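Local coordinates for regulatory protein SdiA (PDB 4LFU) that acts as a LuxR-type quorum-sensing receptor and transcription activator that responds to acyl-homoserine-lactone autoinducers and raises transcription of the ftsQAZ cell-division genes, at residues A[7-12]-A[151-156]; A[15-20]-A[158-163]. All coordinates share one frame; numbering follows the deposited sequence.

Contact 1 of 2, residues A[7-12]-A[151-156]; sequences FSWRRT and QLKMQL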
ATOM      1  N   PHE A   7       5.810  22.954  -8.831  1.00 48.77           N
ATOM      2  CA  PHE A   7       6.272  23.093  -7.445  1.00 48.29           C
ATOM      3  C   PHE A   7       5.371  23.999  -6.600  1.00 47.34           C
ATOM      4  O   PHE A   7       5.137  23.714  -5.427  1.00 47.17           O
ATOM      5  CB  PHE A   7       7.719  23.613  -7.409  1.00 49.09           C
ATOM      6  CG  PHE A   7       8.770  22.570  -7.725  1.00 49.66           C
ATOM      7  CD1 PHE A   7       8.434  21.355  -8.319  1.00 51.53           C
ATOM      8  CD2 PHE A   7      10.107  22.828  -7.454  1.00 51.71           C
ATOM      9  CE1 PHE A   7       9.415  20.396  -8.616  1.00 52.05           C
ATOM     10  CE2 PHE A   7      11.102  21.880  -7.751  1.00 52.47           C
ATOM     11  CZ  PHE A   7      10.751  20.659  -8.338  1.00 51.67           C
ATOM     12  N   SER A   8       4.869  25.087  -7.187  1.00 46.54           N
ATOM     13  CA  SER A   8       3.975  25.995  -6.456  1.00 45.98           C
ATOM     14  C   SER A   8       2.556  25.450  -6.383  1.00 45.07           C
ATOM     15  O   SER A   8       1.921  25.496  -5.321  1.00 44.98           O
ATOM     16  CB  SER A   8       3.996  27.422  -7.029  1.00 46.37           C
ATOM     17  OG  SER A   8       3.495  27.476  -8.358  1.00 47.91           O
ATOM     18  N   TRP A   9       2.065  24.925  -7.507  1.00 44.55           N
ATOM     19  CA  TRP A   9       0.783  24.221  -7.531  1.00 43.82           C
ATOM     20  C   TRP A   9       0.729  23.198  -6.403  1.00 43.49           C
ATOM     21  O   TRP A   9      -0.197  23.217  -5.586  1.00 43.60           O
ATOM     22  CB  TRP A   9       0.534  23.548  -8.897  1.00 43.69           C
ATOM     23  CG  TRP A   9      -0.845  22.894  -8.966  1.00 43.63           C
ATOM     24  CD1 TRP A   9      -2.022  23.497  -9.317  1.00 42.92           C
ATOM     25  CD2 TRP A   9      -1.172  21.533  -8.642  1.00 42.17           C
ATOM     26  NE1 TRP A   9      -3.055  22.598  -9.241  1.00 43.23           N
ATOM     27  CE2 TRP A   9      -2.564  21.384  -8.832  1.00 43.24           C
ATOM     28  CE3 TRP A   9      -0.424  20.426  -8.226  1.00 40.57           C
ATOM     29  CZ2 TRP A   9      -3.232  20.161  -8.606  1.00 42.52           C
ATOM     30  CZ3 TRP A   9      -1.090  19.205  -8.003  1.00 42.98           C
ATOM     31  CH2 TRP A   9      -2.480  19.090  -8.185  1.00 42.39           C
ATOM     32  N   ARG A  10       1.742  22.334  -6.344  1.00 43.33           N
ATOM     33  CA  ARG A  10       1.826  21.274  -5.330  1.00 43.97           C
ATOM     34  C   ARG A  10       1.821  21.819  -3.902  1.00 43.68           C
ATOM     35  O   ARG A  10       1.165  21.259  -3.027  1.00 43.36           O
ATOM     36  CB  ARG A  10       3.060  20.385  -5.576  1.00 43.78           C
ATOM     37  CG  ARG A  10       3.200  19.187  -4.620  1.00 45.54           C
ATOM     38  CD  ARG A  10       4.451  18.347  -4.906  1.00 45.55           C
ATOM     39  NE  ARG A  10       5.461  18.512  -3.856  1.00 51.94           N
ATOM     40  CZ  ARG A  10       5.597  17.705  -2.806  1.00 52.61           C
ATOM     41  NH1 ARG A  10       4.798  16.655  -2.649  1.00 53.95           N
ATOM     42  NH2 ARG A  10       6.537  17.945  -1.908  1.00 53.46           N
ATOM     43  N   ARG A  11       2.559  22.908  -3.685  1.00 43.82           N
ATOM     44  CA  ARG A  11       2.674  23.561  -2.377  1.00 44.82           C
ATOM     45  C   ARG A  11       1.299  24.055  -1.868  1.00 43.90           C
ATOM     46  O   ARG A  11       0.912  23.794  -0.720  1.00 43.83           O
ATOM     47  CB  ARG A  11       3.708  24.708  -2.461  1.00 44.79           C
ATOM     48  CG  ARG A  11       4.626  24.867  -1.253  1.00 46.13           C
ATOM     49  CD  ARG A  11       6.045  25.430  -1.626  1.00 47.12           C
ATOM     50  NE  ARG A  11       6.033  26.481  -2.656  1.00 50.15           N
ATOM     51  CZ  ARG A  11       6.715  26.440  -3.805  1.00 51.59           C
ATOM     52  NH1 ARG A  11       7.507  25.406  -4.091  1.00 52.77           N
ATOM     53  NH2 ARG A  11       6.612  27.444  -4.677  1.00 51.70           N
ATOM     54  N   THR A  12       0.561  24.737  -2.745  1.00 43.27           N
ATOM     55  CA  THR A  12      -0.811  25.188  -2.458  1.00 42.63           C
ATOM     56  C   THR A  12      -1.794  24.043  -2.161  1.00 41.97           C
ATOM     57  O   THR A  12      -2.621  24.144  -1.249  1.00 41.51           O
ATOM     58  CB  THR A  12      -1.383  26.005  -3.643  1.00 42.76           C
ATOM     59  OG1 THR A  12      -0.373  26.877  -4.161  1.00 42.02           O
ATOM     60  CG2 THR A  12      -2.609  26.807  -3.212  1.00 43.26           C
ATOM     61  N   GLN A 151      -0.485  13.576 -14.957  1.00 36.89           N
ATOM     62  CA  GLN A 151      -0.153  12.431 -14.119  1.00 36.71           C
ATOM     63  C   GLN A 151       0.238  12.827 -12.703  1.00 35.98           C
ATOM     64  O   GLN A 151      -0.279  12.260 -11.736  1.00 35.15           O
ATOM     65  CB  GLN A 151       0.966  11.627 -14.752  1.00 36.96           C
ATOM     66  CG  GLN A 151       0.481  10.793 -15.898  1.00 39.11           C
ATOM     67  CD  GLN A 151       1.509   9.808 -16.355  1.00 42.64           C
ATOM     68  OE1 GLN A 151       1.988   9.887 -17.492  1.00 45.36           O
ATOM     69  NE2 GLN A 151       1.872   8.866 -15.471  1.00 41.18           N
ATOM     70  N   LEU A 152       1.129  13.813 -12.602  1.00 35.21           N
ATOM     71  CA  LEU A 152       1.661  14.265 -11.328  1.00 35.22           C
ATOM     72  C   LEU A 152       0.603  15.002 -10.499  1.00 35.06           C
ATOM     73  O   LEU A 152       0.567  14.864  -9.259  1.00 34.46           O
ATOM     74  CB  LEU A 152       2.902  15.143 -11.540  1.00 35.71           C
ATOM     75  CG  LEU A 152       4.229  14.441 -11.881  1.00 36.57           C
ATOM     76  CD1 LEU A 152       5.231  15.468 -12.390  1.00 36.25           C
ATOM     77  CD2 LEU A 152       4.802  13.714 -10.685  1.00 36.55           C
ATOM     78  N   LYS A 153      -0.274  15.743 -11.188  1.00 34.37           N
ATOM     79  CA  LYS A 153      -1.365  16.459 -10.534  1.00 34.15           C
ATOM     80  C   LYS A 153      -2.401  15.522  -9.966  1.00 33.99           C
ATOM     81  O   LYS A 153      -2.859  15.711  -8.848  1.00 34.46           O
ATOM     82  CB  LYS A 153      -2.015  17.470 -11.477  1.00 34.42           C
ATOM     83  CG  LYS A 153      -1.181  18.726 -11.638  1.00 34.64           C
ATOM     84  CD  LYS A 153      -1.896  19.766 -12.460  1.00 35.35           C
ATOM     85  CE  LYS A 153      -1.041  21.025 -12.591  1.00 35.48           C
ATOM     86  NZ  LYS A 153      -1.865  22.124 -13.166  1.00 37.67           N
ATOM     87  N   MET A 154      -2.761  14.496 -10.721  1.00 33.70           N
ATOM     88  CA  MET A 154      -3.736  13.536 -10.239  1.00 34.27           C
ATOM     89  C   MET A 154      -3.124  12.609  -9.188  1.00 33.27           C
ATOM     90  O   MET A 154      -3.843  12.043  -8.362  1.00 32.97           O
ATOM     91  CB  MET A 154      -4.328  12.740 -11.395  1.00 33.82           C
ATOM     92  CG  MET A 154      -5.304  13.539 -12.301  1.00 34.67           C
ATOM     93  SD  MET A 154      -5.969  12.355 -13.488  1.00 38.59           S
ATOM     94  CE  MET A 154      -7.238  11.610 -12.432  1.00 33.47           C
ATOM     95  N   GLN A 155      -1.800  12.451  -9.226  1.00 32.94           N
ATOM     96  CA  GLN A 155      -1.103  11.689  -8.202  1.00 32.67           C
ATOM     97  C   GLN A 155      -1.346  12.298  -6.852  1.00 31.52           C
ATOM     98  O   GLN A 155      -1.692  11.582  -5.927  1.00 30.63           O
ATOM     99  CB  GLN A 155       0.398  11.620  -8.448  1.00 33.29           C
ATOM    100  CG  GLN A 155       0.866  10.370  -9.097  1.00 35.57           C
ATOM    101  CD  GLN A 155       2.364  10.380  -9.300  1.00 40.84           C
ATOM    102  OE1 GLN A 155       3.124  10.525  -8.341  1.00 41.06           O
ATOM    103  NE2 GLN A 155       2.801  10.238 -10.556  1.00 41.73           N
ATOM    104  N   LEU A 156      -1.178  13.618  -6.766  1.00 31.18           N
ATOM    105  CA  LEU A 156      -1.413  14.387  -5.525  1.00 31.18           C
ATOM    106  C   LEU A 156      -2.880  14.435  -5.107  1.00 30.84           C
ATOM    107  O   LEU A 156      -3.191  14.230  -3.930  1.00 31.24           O
ATOM    108  CB  LEU A 156      -0.821  15.813  -5.637  1.00 30.88           C
ATOM    109  CG  LEU A 156      -0.837  16.814  -4.468  1.00 32.15           C
ATOM    110  CD1 LEU A 156       0.139  17.966  -4.747  1.00 31.68           C
ATOM    111  CD2 LEU A 156      -2.258  17.388  -4.157  1.00 33.12           C
TER
HETATM  112  O   HOH W   1      -4.905  22.979 -11.789  1.00 38.21           O
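The indole of W9 lies against the long aliphatic chain of K153, which runs over one of its faces from the benzo half to the pyrrole half. K153 CG sits 3.6 Å from the centroid of the six-membered ring of W9, only 11° off the normal, a CH-pi contact, while K153 NZ reaches 4.2 Å from the centroid of the five-membered ring of W9 and makes a cation-pi interaction. Two torsional choices bring this about: W9 turns CG anti to its backbone N (chi1 -176°), and K153 is fully extended beyond CG, which lets its methylenes follow the ring. The ammonium also has a salt bridge to E149, one turn earlier on the same helix, and a single water joins it weakly to W9 NE1, so the charge has polar company as well as the pi cloud. L156 meets the ring obliquely, with its CD1 3.7 Å from W9 CZ3. The same methyl makes a close contact with a methylene of R10, whose CG lies 3.3 Å from L156 CD1. The helices run nearly parallel, at 13°, with their local axes a wide 11.0 Å apart, and at this separation long side chains join them, the indole of W9 and the chain of K153 spanning between. R10 also packs on Q151 of the second subunit, and R11 forms a salt bridge to D148 of that subunit. Helix 6-19 thus lies along helix 147-167, which in turn touches strand 117-124 of the antiparallel sheet through M154.

Contact 2 of 2, residues A[15-20]-A[158-163]; sequences LRFQRM and VRESLM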
ATOM      1  N   LEU A  15      -1.392  22.249   1.241  1.00 44.05           N
ATOM      2  CA  LEU A  15      -1.904  23.112   2.294  1.00 44.59           C
ATOM      3  C   LEU A  15      -3.430  23.147   2.304  1.00 44.41           C
ATOM      4  O   LEU A  15      -4.035  23.028   3.370  1.00 44.48           O
ATOM      5  CB  LEU A  15      -1.288  24.517   2.208  1.00 44.90           C
ATOM      6  CG  LEU A  15       0.030  24.679   2.982  1.00 46.50           C
ATOM      7  CD1 LEU A  15       0.875  25.875   2.466  1.00 47.47           C
ATOM      8  CD2 LEU A  15      -0.238  24.795   4.515  1.00 47.78           C
ATOM      9  N   ARG A  16      -4.045  23.287   1.128  1.00 44.13           N
ATOM     10  CA  ARG A  16      -5.505  23.257   1.016  1.00 43.98           C
ATOM     11  C   ARG A  16      -6.134  21.991   1.568  1.00 43.49           C
ATOM     12  O   ARG A  16      -7.110  22.068   2.276  1.00 43.53           O
ATOM     13  CB  ARG A  16      -5.961  23.470  -0.425  1.00 44.41           C
ATOM     14  CG  ARG A  16      -6.450  24.867  -0.716  1.00 45.47           C
ATOM     15  CD  ARG A  16      -7.086  24.924  -2.078  1.00 47.26           C
ATOM     16  NE  ARG A  16      -6.567  26.058  -2.832  1.00 48.78           N
ATOM     17  CZ  ARG A  16      -6.614  26.171  -4.155  1.00 50.49           C
ATOM     18  NH1 ARG A  16      -7.157  25.207  -4.896  1.00 50.14           N
ATOM     19  NH2 ARG A  16      -6.103  27.252  -4.739  1.00 51.42           N
ATOM     20  N   PHE A  17      -5.579  20.825   1.255  1.00 43.67           N
ATOM     21  CA  PHE A  17      -6.125  19.559   1.779  1.00 43.50           C
ATOM     22  C   PHE A  17      -5.812  19.336   3.250  1.00 44.03           C
ATOM     23  O   PHE A  17      -6.603  18.716   3.969  1.00 43.55           O
ATOM     24  CB  PHE A  17      -5.667  18.361   0.951  1.00 42.54           C
ATOM     25  CG  PHE A  17      -6.407  18.203  -0.350  1.00 42.33           C
ATOM     26  CD1 PHE A  17      -7.711  17.690  -0.371  1.00 40.59           C
ATOM     27  CD2 PHE A  17      -5.806  18.561  -1.557  1.00 40.47           C
ATOM     28  CE1 PHE A  17      -8.394  17.537  -1.560  1.00 38.81           C
ATOM     29  CE2 PHE A  17      -6.485  18.404  -2.754  1.00 41.13           C
ATOM     30  CZ  PHE A  17      -7.784  17.887  -2.756  1.00 40.21           C
ATOM     31  N   GLN A  18      -4.659  19.835   3.688  1.00 45.16           N
ATOM     32  CA  GLN A  18      -4.303  19.842   5.115  1.00 47.28           C
ATOM     33  C   GLN A  18      -5.354  20.579   5.958  1.00 47.06           C
ATOM     34  O   GLN A  18      -5.776  20.090   7.004  1.00 47.23           O
ATOM     35  CB  GLN A  18      -2.933  20.504   5.337  1.00 47.18           C
ATOM     36  CG  GLN A  18      -1.711  19.571   5.353  1.00 49.09           C
ATOM     37  CD  GLN A  18      -0.369  20.347   5.298  1.00 49.57           C
ATOM     38  OE1 GLN A  18       0.578  19.927   4.622  1.00 52.19           O
ATOM     39  NE2 GLN A  18      -0.303  21.491   6.000  1.00 51.63           N
ATOM     40  N   ARG A  19      -5.789  21.741   5.483  1.00 47.56           N
ATOM     41  CA  ARG A  19      -6.652  22.614   6.272  1.00 48.31           C
ATOM     42  C   ARG A  19      -8.161  22.278   6.219  1.00 47.92           C
ATOM     43  O   ARG A  19      -8.951  22.858   6.959  1.00 48.15           O
ATOM     44  CB  ARG A  19      -6.357  24.092   5.930  1.00 49.06           C
ATOM     45  CG  ARG A  19      -7.467  24.866   5.205  1.00 51.68           C
ATOM     46  CD  ARG A  19      -7.300  24.862   3.691  1.00 56.23           C
ATOM     47  NE  ARG A  19      -8.542  24.940   2.887  1.00 59.12           N
ATOM     48  CZ  ARG A  19      -9.798  24.736   3.314  1.00 61.53           C
ATOM     49  NH1 ARG A  19     -10.067  24.431   4.586  1.00 61.89           N
ATOM     50  NH2 ARG A  19     -10.810  24.835   2.449  1.00 61.45           N
ATOM     51  N   MET A  20      -8.564  21.335   5.366  1.00 47.57           N
ATOM     52  CA  MET A  20      -9.979  20.979   5.229  1.00 46.69           C
ATOM     53  C   MET A  20     -10.553  20.347   6.487  1.00 46.52           C
ATOM     54  O   MET A  20      -9.876  19.564   7.154  1.00 46.12           O
ATOM     55  CB  MET A  20     -10.199  20.094   4.005  1.00 46.83           C
ATOM     56  CG  MET A  20     -10.229  20.923   2.733  1.00 47.12           C
ATOM     57  SD  MET A  20      -9.987  20.007   1.223  1.00 47.33           S
ATOM     58  CE  MET A  20      -9.333  21.300   0.164  1.00 45.78           C
ATOM     59  N   VAL A 158      -5.481  12.403  -5.783  1.00 28.21           N
ATOM     60  CA  VAL A 158      -6.022  11.151  -5.259  1.00 27.06           C
ATOM     61  C   VAL A 158      -5.480  10.868  -3.856  1.00 26.60           C
ATOM     62  O   VAL A 158      -6.234  10.403  -3.001  1.00 27.16           O
ATOM     63  CB  VAL A 158      -5.857   9.926  -6.245  1.00 27.25           C
ATOM     64  CG1 VAL A 158      -4.416   9.531  -6.442  1.00 26.61           C
ATOM     65  CG2 VAL A 158      -6.683   8.714  -5.777  1.00 25.61           C
ATOM     66  N   ARG A 159      -4.203  11.165  -3.618  0.50 25.82           N
ATOM     67  CA  ARG A 159      -3.587  10.891  -2.325  0.50 25.62           C
ATOM     68  C   ARG A 159      -4.150  11.791  -1.253  0.50 25.73           C
ATOM     69  O   ARG A 159      -4.642  11.323  -0.237  0.50 25.20           O
ATOM     70  CB  ARG A 159      -2.065  11.062  -2.386  0.50 25.49           C
ATOM     71  CG  ARG A 159      -1.350  10.526  -1.158  0.50 24.38           C
ATOM     72  CD  ARG A 159       0.019  11.154  -1.005  0.50 26.24           C
ATOM     73  NE  ARG A 159       0.795  10.507   0.055  0.50 26.51           N
ATOM     74  CZ  ARG A 159       0.738  10.824   1.347  0.50 27.44           C
ATOM     75  NH1 ARG A 159      -0.066  11.789   1.778  0.50 26.95           N
ATOM     76  NH2 ARG A 159       1.491  10.166   2.220  0.50 28.47           N
ATOM     77  N   GLU A 160      -4.093  13.090  -1.506  1.00 27.40           N
ATOM     78  CA  GLU A 160      -4.482  14.109  -0.503  1.00 29.19           C
ATOM     79  C   GLU A 160      -5.958  14.088  -0.168  1.00 29.26           C
ATOM     80  O   GLU A 160      -6.321  14.218   1.003  1.00 30.27           O
ATOM     81  CB  GLU A 160      -4.063  15.522  -0.933  1.00 29.53           C
ATOM     82  CG  GLU A 160      -2.549  15.705  -1.010  1.00 33.39           C
ATOM     83  CD  GLU A 160      -1.831  15.150   0.213  1.00 38.50           C
ATOM     84  OE1 GLU A 160      -2.118  15.617   1.347  1.00 42.32           O
ATOM     85  OE2 GLU A 160      -0.974  14.256   0.043  1.00 41.05           O
ATOM     86  N   SER A 161      -6.811  13.897  -1.182  1.00 29.37           N
ATOM     87  CA  SER A 161      -8.252  13.820  -0.923  1.00 29.17           C
ATOM     88  C   SER A 161      -8.574  12.646  -0.017  1.00 28.93           C
ATOM     89  O   SER A 161      -9.300  12.788   0.944  1.00 28.76           O
ATOM     90  CB  SER A 161      -9.081  13.797  -2.218  1.00 28.53           C
ATOM     91  OG  SER A 161      -8.800  12.669  -3.038  1.00 29.30           O
ATOM     92  N   LEU A 162      -7.987  11.494  -0.298  1.00 29.72           N
ATOM     93  CA  LEU A 162      -8.255  10.306   0.492  1.00 30.27           C
ATOM     94  C   LEU A 162      -7.513  10.296   1.833  1.00 30.64           C
ATOM     95  O   LEU A 162      -8.011   9.715   2.790  1.00 30.38           O
ATOM     96  CB  LEU A 162      -7.943   9.040  -0.310  1.00 30.65           C
ATOM     97  CG  LEU A 162      -8.832   8.709  -1.512  1.00 31.03           C
ATOM     98  CD1 LEU A 162      -8.195   7.664  -2.396  1.00 30.13           C
ATOM     99  CD2 LEU A 162     -10.202   8.267  -1.056  1.00 33.24           C
ATOM    100  N   MET A 163      -6.336  10.926   1.905  1.00 31.38           N
ATOM    101  CA  MET A 163      -5.677  11.154   3.219  1.00 31.79           C
ATOM    102  C   MET A 163      -6.470  12.115   4.108  1.00 31.93           C
ATOM    103  O   MET A 163      -6.674  11.829   5.301  1.00 32.17           O
ATOM    104  CB  MET A 163      -4.218  11.601   3.073  1.00 31.92           C
ATOM    105  CG  MET A 163      -3.265  10.508   2.508  1.00 34.83           C
ATOM    106  SD  MET A 163      -3.339   8.858   3.274  1.00 39.10           S
ATOM    107  CE  MET A 163      -2.896   9.246   4.973  1.00 39.90           C
TER
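F17 turns one face of its ring to the backbone of the partner helix, where E160 C and S161 N lie 4.0 and 3.9 Å above the plane of the F17 ring, both shifted toward its rim. With CG anti to the carbonyl carbon (chi1 -77°), the ring projects from helix 6-19 onto the stretch of main chain between these two residues. Its CD2 side rests on the first methylene of E160, whose CB is 3.6 Å from F17 CD2; the CD1-CE1 side lies over the next residue, with S161 CA 3.8 Å from F17 CE1. The carboxylate of E160 is turned 68° from the ring plane, and the chain bends at chi2 to carry the acid to R159, whose NH1 is 3.1 Å from E160 OE2 in a salt bridge that meets the oxygen on its syn side, 24° out of the carboxylate plane. The ring therefore touches the hydrocarbon of a residue whose charge is engaged elsewhere. Within the autoinducer-binding domain, a member of the GAF-like clan, this illustrates an aromatic side chain joining helix 6-19 to helix 147-167, which itself packs on the antiparallel sheet. The opposite face of F17 is taken by M20 CE, 4.0 Å above its plane, so the ring lies between the M20 methyl of its own segment and the E160-S161 backbone of the other. S161 directs its hydroxyl back to L157 O on its own helix and also packs on V26 and I30 of helix 23-36. On the second subunit, Q90 packs against R159 and donates a weak hydrogen bond to E160 OE2.

Contacts 1 and 2 lie along the same pair of helices, 6-19 and 147-167, with centres about 11 Å apart. Their segments alternate in the order 7-12, 15-20, 151-156, 158-163, so both helices progress together from contact 1 to contact 2. The intervening chain includes helix 23-36 and the five-stranded antiparallel sheet; the two contacts thus bring the start of the chain back to the last helix of the autoinducer-binding domain. Both also touch the second subunit, which places the paired helices near the dimer interface. Farther along the chain come the DNA-binding helices, with the predicted helix-turn-helix at 197-216.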